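Local atomic coordinates of galactonate dehydratase (Zobellia galactanivorans, PDB entry 5OLC), a protein that belongs to the enolase superfamily, pairing an N-terminal domain of the mandelate racemase and muconate lactonizing enzyme type with a C-terminal TIM-barrel-like domain. Residues 175-178 with 179-183; 275-278 with 279-282; 157-160 with 161-165; 44-47 with 48-52; 88-91 with 92-96. All coordinates share one frame; numbering follows the deposited sequence.

Contact 1: 175-178 with 179-183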
loop_
_atom_site.group_PDB
_atom_site.type_symbol
_atom_site.label_atom_id
_atom_site.label_comp_id
_atom_site.label_asym_id
_atom_site.label_seq_id
_atom_site.Cartn_x
_atom_site.Cartn_y
_atom_site.Cartn_z
ATOM N N VAL A 175 25.185 22.672 -13.873
ATOM C CA VAL A 175 25.025 21.814 -15.049
ATOM C C VAL A 175 23.641 22.063 -15.689
ATOM O O VAL A 175 22.749 22.611 -15.034
ATOM C CB VAL A 175 25.305 20.314 -14.754
ATOM C CG1 VAL A 175 26.725 20.095 -14.248
ATOM C CG2 VAL A 175 24.285 19.714 -13.793
ATOM N N GLY A 176 23.497 21.687 -16.957
ATOM C CA GLY A 176 22.275 21.885 -17.734
ATOM C C GLY A 176 22.547 22.366 -19.146
ATOM O O GLY A 176 21.616 22.716 -19.874
ATOM N N LEU A 177 23.838 22.380 -19.531
ATOM C CA LEU A 177 24.363 22.796 -20.833
ATOM C C LEU A 177 24.330 21.653 -21.871
ATOM O O LEU A 177 24.751 21.848 -23.015
ATOM C CB LEU A 177 25.804 23.304 -20.629
ATOM C CG LEU A 177 26.279 24.481 -21.478
ATOM C CD1 LEU A 177 25.318 25.677 -21.408
ATOM C CD2 LEU A 177 27.666 24.900 -21.062
ATOM N N GLY A 178 23.812 20.492 -21.463
ATOM C CA GLY A 178 23.714 19.287 -22.282
ATOM C C GLY A 178 24.490 18.148 -21.657
ATOM O O GLY A 178 25.587 18.372 -21.143
ATOM N N ILE A 179 23.928 16.925 -21.678
ATOM C CA ILE A 179 24.555 15.740 -21.078
ATOM C C ILE A 179 26.020 15.583 -21.535
ATOM O O ILE A 179 26.894 15.489 -20.675
ATOM C CB ILE A 179 23.694 14.455 -21.276
ATOM C CG1 ILE A 179 22.519 14.433 -20.288
ATOM C CG2 ILE A 179 24.500 13.150 -21.165
ATOM C CD1 ILE A 179 21.231 14.546 -20.940
ATOM N N GLU A 180 26.296 15.625 -22.852
ATOM C CA GLU A 180 27.668 15.483 -23.347
ATOM C C GLU A 180 28.563 16.701 -23.060
ATOM O O GLU A 180 29.778 16.537 -22.910
ATOM C CB GLU A 180 27.695 15.107 -24.834
ATOM C CG GLU A 180 27.517 13.617 -25.082
ATOM C CD GLU A 180 28.586 12.690 -24.529
ATOM O OE1 GLU A 180 29.788 13.040 -24.601
ATOM O OE2 GLU A 180 28.220 11.591 -24.052
ATOM N N GLN A 181 27.963 17.905 -22.963
ATOM C CA GLN A 181 28.681 19.155 -22.673
ATOM C C GLN A 181 29.117 19.198 -21.200
ATOM O O GLN A 181 30.243 19.611 -20.900
ATOM C CB GLN A 181 27.802 20.373 -23.023
ATOM C CG GLN A 181 28.478 21.723 -22.822
ATOM C CD GLN A 181 29.291 22.167 -24.010
ATOM O OE1 GLN A 181 30.472 21.821 -24.158
ATOM N NE2 GLN A 181 28.692 22.994 -24.856
ATOM N N ASP A 182 28.212 18.773 -20.294
ATOM C CA ASP A 182 28.434 18.720 -18.853
ATOM C C ASP A 182 29.506 17.702 -18.523
ATOM O O ASP A 182 30.489 18.079 -17.902
ATOM C CB ASP A 182 27.128 18.408 -18.104
ATOM C CG ASP A 182 26.063 19.485 -18.211
ATOM O OD1 ASP A 182 26.388 20.609 -18.657
ATOM O OD2 ASP A 182 24.915 19.214 -17.823
ATOM N N LEU A 183 29.362 16.444 -19.002
ATOM C CA LEU A 183 30.333 15.359 -18.797
ATOM C C LEU A 183 31.749 15.760 -19.252
ATOM O O LEU A 183 32.732 15.289 -18.679
ATOM C CB LEU A 183 29.884 14.098 -19.541
#

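Contact 2: 275-278 with 279-282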
loop_
_atom_site.group_PDB
_atom_site.type_symbol
_atom_site.label_atom_id
_atom_site.label_comp_id
_atom_site.label_asym_id
_atom_site.label_seq_id
_atom_site.Cartn_x
_atom_site.Cartn_y
_atom_site.Cartn_z
ATOM N N GLN A 275 17.209 20.506 1.128
ATOM C CA GLN A 275 17.814 21.829 1.043
ATOM C C GLN A 275 16.798 22.972 1.155
ATOM O O GLN A 275 16.601 23.690 0.172
ATOM C CB GLN A 275 18.696 21.961 -0.227
ATOM C CG GLN A 275 19.846 20.961 -0.269
ATOM C CD GLN A 275 21.045 21.377 -1.082
ATOM O OE1 GLN A 275 21.587 20.588 -1.860
ATOM N NE2 GLN A 275 21.565 22.575 -0.841
ATOM N N PRO A 276 16.168 23.217 2.336
ATOM C CA PRO A 276 15.248 24.372 2.433
ATOM C C PRO A 276 16.011 25.697 2.501
ATOM O O PRO A 276 17.082 25.754 3.114
ATOM C CB PRO A 276 14.470 24.132 3.739
ATOM C CG PRO A 276 15.098 22.964 4.390
ATOM C CD PRO A 276 16.303 22.526 3.632
ATOM N N ASP A 277 15.481 26.753 1.869
ATOM C CA ASP A 277 16.101 28.069 1.967
ATOM C C ASP A 277 15.369 28.783 3.101
ATOM O O ASP A 277 14.135 28.886 3.076
ATOM C CB ASP A 277 16.001 28.856 0.646
ATOM C CG ASP A 277 16.853 30.121 0.599
ATOM O OD1 ASP A 277 16.576 31.060 1.389
ATOM O OD2 ASP A 277 17.774 30.186 -0.250
ATOM N N ILE A 278 16.125 29.241 4.117
ATOM C CA ILE A 278 15.568 29.901 5.306
ATOM C C ILE A 278 14.675 31.068 4.912
ATOM O O ILE A 278 13.539 31.140 5.368
ATOM C CB ILE A 278 16.676 30.272 6.337
ATOM C CG1 ILE A 278 17.361 28.990 6.903
ATOM C CG2 ILE A 278 16.127 31.114 7.478
ATOM C CD1 ILE A 278 18.866 28.990 6.911
ATOM N N CYS A 279 15.153 31.883 3.956
ATOM C CA CYS A 279 14.544 33.099 3.398
ATOM C C CYS A 279 13.341 32.831 2.474
ATOM O O CYS A 279 12.698 33.779 2.002
ATOM C CB CYS A 279 15.615 33.941 2.702
ATOM S SG CYS A 279 16.949 34.502 3.802
ATOM N N ALA A 280 13.005 31.558 2.255
ATOM C CA ALA A 280 11.891 31.183 1.386
ATOM C C ALA A 280 10.865 30.235 2.053
ATOM O O ALA A 280 9.664 30.522 2.009
ATOM C CB ALA A 280 12.429 30.567 0.106
ATOM N N ALA A 281 11.351 29.139 2.705
ATOM C CA ALA A 281 10.566 28.054 3.317
ATOM C C ALA A 281 9.695 28.425 4.563
ATOM O O ALA A 281 8.779 27.670 4.919
ATOM C CB ALA A 281 11.485 26.886 3.654
ATOM N N GLY A 282 9.986 29.558 5.199
ATOM C CA GLY A 282 9.255 30.015 6.383
ATOM C C GLY A 282 10.105 30.591 7.500
ATOM O O GLY A 282 9.650 30.661 8.646
#

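Contact 3: 157-160 with 161-165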
loop_
_atom_site.group_PDB
_atom_site.type_symbol
_atom_site.label_atom_id
_atom_site.label_comp_id
_atom_site.label_asym_id
_atom_site.label_seq_id
_atom_site.Cartn_x
_atom_site.Cartn_y
_atom_site.Cartn_z
ATOM N N VAL A 157 37.540 26.263 -15.051
ATOM C CA VAL A 157 38.693 25.548 -14.484
ATOM C C VAL A 157 39.486 26.488 -13.553
ATOM O O VAL A 157 39.857 26.089 -12.450
ATOM C CB VAL A 157 39.580 24.949 -15.613
ATOM C CG1 VAL A 157 40.784 24.202 -15.048
ATOM C CG2 VAL A 157 38.769 24.036 -16.533
ATOM N N GLU A 158 39.690 27.742 -13.990
ATOM C CA GLU A 158 40.404 28.782 -13.246
ATOM C C GLU A 158 39.658 29.186 -11.968
ATOM O O GLU A 158 40.292 29.310 -10.918
ATOM C CB GLU A 158 40.639 30.005 -14.146
ATOM C CG GLU A 158 41.954 30.715 -13.893
ATOM C CD GLU A 158 41.896 32.193 -14.226
ATOM O OE1 GLU A 158 41.248 32.955 -13.472
ATOM O OE2 GLU A 158 42.488 32.590 -15.255
ATOM N N GLU A 159 38.311 29.368 -12.061
ATOM C CA GLU A 159 37.412 29.721 -10.953
ATOM C C GLU A 159 37.474 28.634 -9.872
ATOM O O GLU A 159 37.504 28.953 -8.682
ATOM C CB GLU A 159 35.969 29.886 -11.475
ATOM C CG GLU A 159 34.958 30.374 -10.446
ATOM C CD GLU A 159 33.507 30.072 -10.766
ATOM O OE1 GLU A 159 33.192 28.903 -11.085
ATOM O OE2 GLU A 159 32.674 30.999 -10.658
ATOM N N ALA A 160 37.523 27.356 -10.301
ATOM C CA ALA A 160 37.627 26.178 -9.443
ATOM C C ALA A 160 38.981 26.137 -8.743
ATOM O O ALA A 160 39.025 25.955 -7.526
ATOM C CB ALA A 160 37.438 24.922 -10.268
ATOM N N LEU A 161 40.083 26.327 -9.508
ATOM C CA LEU A 161 41.454 26.329 -8.981
ATOM C C LEU A 161 41.657 27.431 -7.940
ATOM O O LEU A 161 42.399 27.226 -6.978
ATOM C CB LEU A 161 42.489 26.429 -10.115
ATOM C CG LEU A 161 42.623 25.195 -11.001
ATOM C CD1 LEU A 161 43.175 25.556 -12.351
ATOM C CD2 LEU A 161 43.472 24.127 -10.347
ATOM N N LEU A 162 40.950 28.571 -8.116
ATOM C CA LEU A 162 40.942 29.711 -7.199
ATOM C C LEU A 162 40.355 29.268 -5.851
ATOM O O LEU A 162 40.958 29.545 -4.809
ATOM C CB LEU A 162 40.125 30.883 -7.808
ATOM C CG LEU A 162 39.662 32.023 -6.868
ATOM C CD1 LEU A 162 40.763 33.030 -6.606
ATOM C CD2 LEU A 162 38.460 32.738 -7.434
ATOM N N TYR A 163 39.196 28.554 -5.886
ATOM C CA TYR A 163 38.503 28.048 -4.702
ATOM C C TYR A 163 39.354 27.059 -3.908
ATOM O O TYR A 163 39.413 27.178 -2.683
ATOM C CB TYR A 163 37.143 27.440 -5.060
ATOM C CG TYR A 163 36.152 28.396 -5.686
ATOM C CD1 TYR A 163 36.100 29.733 -5.303
ATOM C CD2 TYR A 163 35.199 27.944 -6.595
ATOM C CE1 TYR A 163 35.174 30.611 -5.862
ATOM C CE2 TYR A 163 34.250 28.810 -7.142
ATOM C CZ TYR A 163 34.241 30.141 -6.771
ATOM O OH TYR A 163 33.317 30.996 -7.315
ATOM N N LYS A 164 40.037 26.110 -4.599
ATOM C CA LYS A 164 40.930 25.124 -3.967
ATOM C C LYS A 164 42.077 25.854 -3.247
ATOM O O LYS A 164 42.406 25.498 -2.116
ATOM C CB LYS A 164 41.479 24.125 -5.003
ATOM C CG LYS A 164 42.104 22.893 -4.365
ATOM C CD LYS A 164 42.808 21.995 -5.374
ATOM C CE LYS A 164 43.651 20.928 -4.701
ATOM N NZ LYS A 164 42.834 19.808 -4.143
ATOM N N SER A 165 42.633 26.907 -3.899
ATOM C CA SER A 165 43.704 27.771 -3.388
ATOM C C SER A 165 43.229 28.595 -2.190
ATOM O O SER A 165 44.010 28.843 -1.269
ATOM C CB SER A 165 44.198 28.705 -4.484
ATOM O OG SER A 165 44.617 27.967 -5.620
#

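Contact 4: 44-47 with 48-52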
loop_
_atom_site.group_PDB
_atom_site.type_symbol
_atom_site.label_atom_id
_atom_site.label_comp_id
_atom_site.label_asym_id
_atom_site.label_seq_id
_atom_site.Cartn_x
_atom_site.Cartn_y
_atom_site.Cartn_z
ATOM N N ILE A 44 13.060 45.497 10.876
ATOM C CA ILE A 44 11.981 45.659 11.842
ATOM C C ILE A 44 12.634 46.362 13.002
ATOM O O ILE A 44 13.683 45.920 13.479
ATOM C CB ILE A 44 11.277 44.334 12.271
ATOM C CG1 ILE A 44 10.769 43.551 11.039
ATOM C CG2 ILE A 44 10.117 44.631 13.270
ATOM C CD1 ILE A 44 10.609 42.129 11.229
ATOM N N THR A 45 12.040 47.487 13.420
ATOM C CA THR A 45 12.524 48.264 14.553
ATOM C C THR A 45 11.402 48.389 15.606
ATOM O O THR A 45 10.233 48.660 15.290
ATOM C CB THR A 45 13.205 49.614 14.149
ATOM O OG1 THR A 45 12.336 50.711 14.427
ATOM C CG2 THR A 45 13.699 49.661 12.690
ATOM N N LEU A 46 11.805 48.170 16.867
ATOM C CA LEU A 46 10.959 48.221 18.051
ATOM C C LEU A 46 10.846 49.654 18.578
ATOM O O LEU A 46 11.667 50.509 18.206
ATOM C CB LEU A 46 11.546 47.305 19.137
ATOM C CG LEU A 46 11.842 45.822 18.780
ATOM C CD1 LEU A 46 12.281 45.057 20.010
ATOM C CD2 LEU A 46 10.635 45.125 18.140
ATOM N N ASP A 47 9.843 49.913 19.471
ATOM C CA ASP A 47 9.625 51.222 20.105
ATOM C C ASP A 47 10.930 51.749 20.734
ATOM O O ASP A 47 11.205 52.944 20.666
ATOM C CB ASP A 47 8.541 51.138 21.203
ATOM C CG ASP A 47 7.117 50.783 20.804
ATOM O OD1 ASP A 47 6.786 50.884 19.602
ATOM O OD2 ASP A 47 6.315 50.463 21.707
ATOM N N ASP A 48 11.735 50.847 21.320
ATOM C CA ASP A 48 13.021 51.101 21.983
ATOM C C ASP A 48 14.231 51.191 21.015
ATOM O O ASP A 48 15.375 51.189 21.464
ATOM C CB ASP A 48 13.263 50.027 23.058
ATOM C CG ASP A 48 12.974 48.657 22.519
ATOM O OD1 ASP A 48 13.726 48.198 21.660
ATOM O OD2 ASP A 48 11.890 48.106 22.845
ATOM N N GLY A 49 13.977 51.275 19.720
ATOM C CA GLY A 49 15.057 51.416 18.757
ATOM C C GLY A 49 15.943 50.214 18.512
ATOM O O GLY A 49 17.030 50.349 17.929
ATOM N N THR A 50 15.487 49.024 18.950
ATOM C CA THR A 50 16.161 47.758 18.671
ATOM C C THR A 50 15.700 47.386 17.278
ATOM O O THR A 50 14.486 47.295 17.026
ATOM C CB THR A 50 15.785 46.684 19.694
ATOM O OG1 THR A 50 16.390 47.016 20.944
ATOM C CG2 THR A 50 16.223 45.295 19.274
ATOM N N TYR A 51 16.660 47.241 16.354
ATOM C CA TYR A 51 16.334 46.817 15.001
ATOM C C TYR A 51 16.789 45.403 14.775
ATOM O O TYR A 51 17.569 44.875 15.561
ATOM C CB TYR A 51 16.875 47.772 13.943
ATOM C CG TYR A 51 18.384 47.895 13.897
ATOM C CD1 TYR A 51 19.036 48.922 14.563
ATOM C CD2 TYR A 51 19.144 47.078 13.059
ATOM C CE1 TYR A 51 20.417 49.076 14.481
ATOM C CE2 TYR A 51 20.524 47.228 12.960
ATOM C CZ TYR A 51 21.156 48.235 13.668
ATOM O OH TYR A 51 22.517 48.378 13.593
ATOM N N GLY A 52 16.267 44.799 13.718
ATOM C CA GLY A 52 16.571 43.445 13.266
ATOM C C GLY A 52 16.512 43.396 11.754
ATOM O O GLY A 52 15.578 43.940 11.147
#

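Contact 5: 88-91 with 92-96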
loop_
_atom_site.group_PDB
_atom_site.type_symbol
_atom_site.label_atom_id
_atom_site.label_comp_id
_atom_site.label_asym_id
_atom_site.label_seq_id
_atom_site.Cartn_x
_atom_site.Cartn_y
_atom_site.Cartn_z
ATOM N N GLU A 88 0.196 34.452 13.239
ATOM C CA GLU A 88 -0.741 35.493 12.796
ATOM C C GLU A 88 -0.615 35.631 11.274
ATOM O O GLU A 88 -1.617 35.534 10.570
ATOM C CB GLU A 88 -0.486 36.833 13.522
ATOM C CG GLU A 88 -1.314 38.008 13.010
ATOM C CD GLU A 88 -2.796 38.104 13.348
ATOM O OE1 GLU A 88 -3.406 39.121 12.944
ATOM O OE2 GLU A 88 -3.349 37.196 14.014
ATOM N N MET A 89 0.635 35.770 10.772
ATOM C CA MET A 89 0.980 35.865 9.358
ATOM C C MET A 89 0.487 34.652 8.612
ATOM O O MET A 89 -0.032 34.800 7.519
ATOM C CB MET A 89 2.496 35.991 9.191
ATOM C CG MET A 89 3.050 37.341 9.600
ATOM S SD MET A 89 4.765 37.465 9.070
ATOM C CE MET A 89 5.589 36.646 10.374
ATOM N N TYR A 90 0.625 33.451 9.204
ATOM C CA TYR A 90 0.141 32.197 8.610
ATOM C C TYR A 90 -1.375 32.227 8.512
ATOM O O TYR A 90 -1.879 32.132 7.407
ATOM C CB TYR A 90 0.625 30.958 9.376
ATOM C CG TYR A 90 0.232 29.655 8.706
ATOM C CD1 TYR A 90 0.961 29.151 7.631
ATOM C CD2 TYR A 90 -0.868 28.925 9.146
ATOM C CE1 TYR A 90 0.599 27.956 7.006
ATOM C CE2 TYR A 90 -1.253 27.744 8.514
ATOM C CZ TYR A 90 -0.507 27.254 7.456
ATOM O OH TYR A 90 -0.876 26.069 6.860
ATOM N N ARG A 91 -2.105 32.429 9.639
ATOM C CA ARG A 91 -3.577 32.532 9.642
ATOM C C ARG A 91 -4.089 33.508 8.570
ATOM O O ARG A 91 -5.082 33.210 7.908
ATOM C CB ARG A 91 -4.125 32.904 11.040
ATOM C CG ARG A 91 -4.243 31.736 12.023
ATOM C CD ARG A 91 -5.535 30.916 11.868
ATOM N NE ARG A 91 -6.696 31.501 12.556
ATOM C CZ ARG A 91 -7.798 30.827 12.893
ATOM N NH1 ARG A 91 -7.900 29.527 12.632
ATOM N NH2 ARG A 91 -8.795 31.443 13.515
ATOM N N ARG A 92 -3.355 34.615 8.338
ATOM C CA ARG A 92 -3.704 35.621 7.341
ATOM C C ARG A 92 -3.428 35.163 5.893
ATOM O O ARG A 92 -4.262 35.395 5.012
ATOM C CB ARG A 92 -2.986 36.968 7.619
ATOM C CG ARG A 92 -3.290 37.642 8.959
ATOM C CD ARG A 92 -4.610 38.404 9.043
ATOM N NE ARG A 92 -4.857 38.856 10.415
ATOM C CZ ARG A 92 -5.744 39.779 10.778
ATOM N NH1 ARG A 92 -6.490 40.389 9.867
ATOM N NH2 ARG A 92 -5.876 40.113 12.054
ATOM N N SER A 93 -2.256 34.529 5.648
ATOM C CA SER A 93 -1.811 34.155 4.295
ATOM C C SER A 93 -2.186 32.753 3.762
ATOM O O SER A 93 -2.252 32.613 2.547
ATOM C CB SER A 93 -0.302 34.325 4.162
ATOM O OG SER A 93 0.414 33.227 4.700
ATOM N N MET A 94 -2.366 31.733 4.630
ATOM C CA MET A 94 -2.673 30.316 4.321
ATOM C C MET A 94 -3.596 30.075 3.081
ATOM O O MET A 94 -3.233 29.267 2.217
ATOM C CB MET A 94 -3.251 29.629 5.573
ATOM C CG MET A 94 -3.675 28.191 5.367
ATOM S SD MET A 94 -5.444 28.007 5.659
ATOM C CE MET A 94 -5.504 28.222 7.444
ATOM N N ASP A 95 -4.766 30.767 3.008
ATOM C CA ASP A 95 -5.742 30.680 1.905
ATOM C C ASP A 95 -5.154 31.114 0.537
ATOM O O ASP A 95 -5.612 30.631 -0.503
ATOM C CB ASP A 95 -7.029 31.495 2.223
ATOM C CG ASP A 95 -7.107 32.090 3.630
ATOM O OD1 ASP A 95 -7.135 31.312 4.604
ATOM O OD2 ASP A 95 -7.139 33.335 3.751
ATOM N N TYR A 96 -4.152 32.030 0.552
ATOM C CA TYR A 96 -3.498 32.609 -0.634
ATOM C C TYR A 96 -1.955 32.398 -0.668
ATOM O O TYR A 96 -1.258 33.105 -1.404
ATOM C CB TYR A 96 -3.810 34.126 -0.741
ATOM C CG TYR A 96 -5.136 34.569 -0.162
ATOM C CD1 TYR A 96 -6.325 34.357 -0.850
ATOM C CD2 TYR A 96 -5.194 35.259 1.047
ATOM C CE1 TYR A 96 -7.548 34.784 -0.335
ATOM C CE2 TYR A 96 -6.411 35.693 1.572
ATOM C CZ TYR A 96 -7.585 35.450 0.878
ATOM O OH TYR A 96 -8.796 35.862 1.383
#

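Contact 1: 175-178 with 179-183
Asp-182 reaches back from the first turn of helix 179-193 to bind the backbone of Gly-176 and Leu-177, bracing the loop that leads from barrel strand 170-174 into its helix. Gly-178 is the N-cap residue. The tight part gathers round the buried carboxylate of Asp-182, whose CG lies beside the backbone N and anti to the carbonyl carbon (chi1 -65°), turning both oxygens back toward the loop. They are used separately, each on its syn side: OD2 of Asp-182 accepts from N of Gly-176 at 3.0 Å, and OD1 of Asp-182 from N of Leu-177 at 3.2 Å. Both bonds are bent, and both donors stand somewhat out of the carboxylate plane. OD2 has a further partner in the hydroxyl of Tyr-207, which also bonds N of Gly-178, so one tyrosine ties the cap and the carboxylate together. On the inner side CB of Val-175 packs against OD2 of Asp-182 at 3.3 Å, while the same valine and Asp-182 touch Leu-215 of helix 209-219. The outer side is looser. There the exposed Leu-177 lays CD2 across CG of Gln-181, 3.7 Å away, an apolar touch between aliphatic carbons. The helix itself starts from the N-cap, where N of Asp-182 donates to O of Gly-178 at 2.8 Å in an almost straight approach to the carbonyl.

Contact 2: 275-278 with 279-282
With chi1 of Asp-277 at -169°, its CG stands opposite the backbone N and beside its own carbonyl carbon, and chi2 of -65° turns OD1 toward the backbone of Cys-279. There OD1 of Asp-277 accepts from N of Cys-279 at 3.0 Å, a bent and weak capping bond that forms an Asx turn. CB of Cys-279 comes against OD1 of Asp-277, at 3.3 Å. The other oxygen, OD2, is hydrogen-bonded with ND1 of His-304, so the carboxylate bridges the helix start and the loop after the next barrel strand. The backbone carbonyl of Asp-277 is shared as well. N of Ala-281 meets O of Asp-277 almost head-on at 2.8 Å, in a nearly straight bond, whereas N of Ala-280 approaches O of Asp-277 from above the carbonyl plane at 3.0 Å. Both bonds belong to the single short turn. Small side chains fit round it: CB of Ala-280 lies 4.0 Å from CB of Asp-277, and CB of Ala-281 rests 4.1 Å from CB of Pro-276. Pro-276 and Ala-281 then pack together on Ile-290 of helix 283-296. Gly-282 ends the turn with a positive phi of 138°. The whole is a strand-to-helix junction of the barrel, an Asp N-cap on the short, weakly bonded helical turn that follows, and the pairing with His-304 is consistent with the Asp and His that follow the sixth and seventh barrel strands in mandelate racemase relatives.

Contact 3: 157-160 with 161-165
Tyr-163 folds back over Glu-159 one turn earlier in helix 154-165, a regular alpha-helix on the outside of the barrel domain. Its CG is anti to the carbonyl carbon (chi1 -61°), which leads the ring back toward the preceding turn. CB of Tyr-163 sits 3.4 Å from O of Ala-160. From CG to CD2 the ring passes over O of Glu-159, which faces the ring plane but is offset toward its rim. O of Glu-159 also accepts from N of Tyr-163 at 3.3 Å. Farther out, CE2 of Tyr-163 meets CG of Glu-159 at 3.7 Å, a contact between the ring and the aliphatic part of the glutamate. At the tip, OH of Tyr-163 lies 3.4 Å from OE2 of Glu-159, with carboxylate and ring planes 30° apart. Elsewhere round the helix, CG1 of Val-157 and CD1 of Leu-161 lie side by side at 3.9 Å, and both residues touch Ala-192 of helix 179-193. Ala-160 faces that helix too, and NZ of Lys-164 bonds O of Ile-193. At the helix end O of Leu-161 takes two donors from opposite faces of its plane: N of Ser-165, and OG of Ser-165 at 2.7 Å.

Contact 4: 44-47 with 48-52
This is the tip of the antiparallel beta hairpin 36-46/51-56 in the N-terminal domain, where a type I turn from Leu-46 to Gly-49 is followed by a G1 beta bulge, Leu-46 facing both Gly-49 and Thr-50. N of Leu-46 donates to O of Thr-50 at 2.8 Å, and N of Gly-49 to O of Leu-46 at 2.9 Å; the positive phi of Gly-49 makes the bulge. Beyond it Ile-44 and Gly-52 form a hydrogen-bonded pair, N of Gly-52 reaching O of Ile-44 at 2.8 Å, and Thr-45 and Tyr-51 a non-hydrogen-bonded one. The turn has its own lock. Asp-48 takes chi1 46°, CG between backbone N and carbonyl carbon, a turn that carries OD1 round to Thr-50. The hydroxyl OG1 of Thr-50 donates to OD1 of Asp-48 at 3.0 Å on the anti side of the carboxylate, and N of Thr-50 adds a weak bond to the same oxygen. Leu-46 runs alongside both, with CB 3.5 Å from OD1 of Asp-48 and CD1 3.9 Å from CB of Thr-50. Leu-46 and Ile-44 face helix 101-120. On the other face of the sheet CG2 of Thr-45 touches CB of Tyr-51 at 3.9 Å, while the phenol leads off to a hydrogen bond with Asp-372. The chemistry thus divides by depth: apolar residues seat the hairpin on the helix, and at its exposed end a carboxylate bonded by a hydroxyl, and weakly by a backbone N-H, is consistent with a stabilised turn.

Contact 5: 88-91 with 92-96
Glu-88 and Arg-92 form an i to i+4 salt bridge along helix 82-93 in the N-terminal domain, close to where this alpha-helix ends. A single carboxylate oxygen takes both donors. NH2 of Arg-92 meets OE1 of Glu-88 at 2.8 Å on the syn side, and NE of Arg-92 reaches OE1 of Glu-88 at 2.9 Å from above the carboxylate plane. The two flat groups are turned 66° against each other, and the oxygen lies beside the NE edge of the guanidinium rather than in a planar two-oxygen pairing. A bend at chi2 in each side chain (74° in Glu-88, -79° in Arg-92) lets the groups meet. Behind the bridge, N of Arg-92 donates to O of Glu-88 at 3.0 Å. O of Met-89 takes N of Ser-93 at 2.9 Å and a weak bond from OG of Ser-93, a polar side chain among Leu-102, Ile-106 and Phe-70. The next carbonyl, O of Tyr-90, is met nearly head-on by N of Met-94 at 2.8 Å, and N of Tyr-96 bonds O of Ser-93 at 2.8 Å. Asp-95 turns to another chain: its OD1 bonds NE2 of His-205 of the second subunit. Met-94, which packs on that same histidine, also meets the Tyr-90 ring in a CH-pi contact, its CB over one face and toward the rim, 4.2 Å from the centroid, and its CG 3.8 Å from OH of Tyr-90.

How the contacts relate
Contacts 1, 2 and 3 belong to the barrel domain, contacts 4 and 5 to the N-terminal domain. Contact 2 is the buried one, about 6 Å from the chain's centre; the others, partly buried, lie 23 to 25 Å out. Contacts 1 and 3 share helix 179-193, one at its start and the other packed against it, whereas contacts 4 and 5 both lean on helix 101-120. Contact 1 uses an aspartate in the first turn to hold the preceding loop, contact 2 one at the N-cap, while contact 4 spends one on a turn. Contact 5 pairs charges at the surface, alone reaches another subunit, and comes within about 7 Å, nearest atoms, of contacts 2 and 4.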